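Local coordinates for fatty acid amide hydrolase (Candida albicans, PDB 6KVR), which probably hydrolyses monocarboxylic acid amides to the carboxylate and ammonium, as an amidase signature family enzyme, at residues I258-P261 with A262-G266. Sequence-based numbering, arbitrary orientation.
Sequences IRAP and AAYSG
Y264 folds back along the short helix 259-265 so that its ring lies against A260, one turn earlier. A chi1 of -65° sets the ring opposite its own carbonyl carbon and close to its amide N, which swings the side chain back toward the start of the helix. Y264 CB sits 3.4 Å from A260 O; Y264 CG and CD1 stay close to the same carbonyl oxygen, Y264 CG at 3.1 Å. Further out the methyl takes over: A260 CB stands above the outer end of the ring, closest to Y264 CZ at 3.9 Å, with CE1 and CE2 slightly farther. The hydroxyl OH also ends near this methyl. A260 CB is thus over the ring face, 21° off its normal, in a CH-pi contact, while A260 O lies above the same face at its CG-CD1 rim. The same oxygen accepts the amide of Y264 (Y264 N to A260 O 2.7 Å), almost in line with its C=O bond. Y468 meets the ring as well, their planes inclined at about 60°.

Before this bond come A262 N to I258 O and A263 N to R259 O, both i to i+4; S265 N to P261 O (2.9 Å) follows with a more bent N-H, and G266 N makes a weak bond to A262 O. P261, without an amide hydrogen, fits the first turn, where no helical donor is required. R259 reaches D253 by a salt bridge and Q544 by a hydrogen bond, and S265 OG is bonded to S230 O. G266 has positive phi. This buried helix begins just after S257, the predicted acyl-ester nucleophile, and packs on strands 494-499 and 295-300 in the core of the amidase signature fold.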
loop_
_atom_site.group_PDB
_atom_site.type_symbol
_atom_site.label_atom_id
_atom_site.label_comp_id
_atom_site.label_asym_id
_atom_site.label_seq_id
_atom_site.Cartn_x
_atom_site.Cartn_y
_atom_site.Cartn_z
ATOM N N ILE A 258 4.930 -8.711 17.522
ATOM C CA ILE A 258 4.861 -7.670 18.561
ATOM C C ILE A 258 3.840 -8.031 19.625
ATOM O O ILE A 258 4.131 -8.008 20.823
ATOM C CB ILE A 258 4.534 -6.286 17.960
ATOM C CG1 ILE A 258 5.699 -5.719 17.152
ATOM C CG2 ILE A 258 4.158 -5.313 19.076
ATOM C CD1 ILE A 258 5.311 -4.478 16.347
ATOM N N ARG A 259 2.633 -8.383 19.194
ATOM C CA ARG A 259 1.531 -8.577 20.129
ATOM C C ARG A 259 1.740 -9.782 21.036
ATOM O O ARG A 259 1.426 -9.708 22.227
ATOM C CB ARG A 259 0.251 -8.680 19.330
ATOM C CG ARG A 259 0.268 -7.487 18.438
ATOM C CD ARG A 259 -0.990 -7.178 17.791
ATOM N NE ARG A 259 -1.617 -8.279 17.094
ATOM C CZ ARG A 259 -1.129 -8.907 16.039
ATOM N NH1 ARG A 259 0.088 -8.679 15.605
ATOM N NH2 ARG A 259 -1.912 -9.751 15.380
ATOM N N ALA A 260 2.273 -10.900 20.504
ATOM C CA ALA A 260 2.437 -12.085 21.351
ATOM C C ALA A 260 3.467 -11.873 22.449
ATOM O O ALA A 260 3.129 -12.107 23.624
ATOM C CB ALA A 260 2.761 -13.319 20.502
ATOM N N PRO A 261 4.710 -11.435 22.169
ATOM C CA PRO A 261 5.643 -11.188 23.284
ATOM C C PRO A 261 5.100 -10.203 24.304
ATOM O O PRO A 261 5.301 -10.393 25.513
ATOM C CB PRO A 261 6.903 -10.640 22.597
ATOM C CG PRO A 261 6.745 -10.968 21.139
ATOM C CD PRO A 261 5.305 -11.090 20.857
ATOM N N ALA A 262 4.423 -9.143 23.849
ATOM C CA ALA A 262 3.802 -8.215 24.786
ATOM C C ALA A 262 2.825 -8.947 25.699
ATOM O O ALA A 262 2.933 -8.877 26.929
ATOM C CB ALA A 262 3.098 -7.086 24.032
ATOM N N ALA A 263 1.886 -9.685 25.106
ATOM C CA ALA A 263 0.878 -10.382 25.892
ATOM C C ALA A 263 1.502 -11.449 26.784
ATOM O O ALA A 263 1.093 -11.607 27.940
ATOM C CB ALA A 263 -0.172 -10.999 24.968
ATOM N N TYR A 264 2.485 -12.193 26.262
ATOM C CA TYR A 264 3.119 -13.252 27.042
ATOM C C TYR A 264 3.864 -12.675 28.240
ATOM O O TYR A 264 3.847 -13.259 29.327
ATOM C CB TYR A 264 4.113 -14.054 26.193
ATOM C CG TYR A 264 3.567 -14.876 25.042
ATOM C CD1 TYR A 264 2.209 -14.949 24.779
ATOM C CD2 TYR A 264 4.433 -15.586 24.213
ATOM C CE1 TYR A 264 1.722 -15.701 23.720
ATOM C CE2 TYR A 264 3.967 -16.332 23.144
ATOM C CZ TYR A 264 2.601 -16.384 22.908
ATOM O OH TYR A 264 2.110 -17.132 21.861
ATOM N N SER A 265 4.529 -11.532 28.055
ATOM C CA SER A 265 5.553 -11.074 28.980
ATOM C C SER A 265 5.093 -9.953 29.892
ATOM O O SER A 265 5.915 -9.413 30.633
ATOM C CB SER A 265 6.792 -10.605 28.210
ATOM O OG SER A 265 7.437 -11.678 27.550
ATOM N N GLY A 266 3.829 -9.554 29.828
ATOM C CA GLY A 266 3.312 -8.578 30.764
ATOM C C GLY A 266 3.450 -7.115 30.390
ATOM O O GLY A 266 3.586 -6.279 31.293
#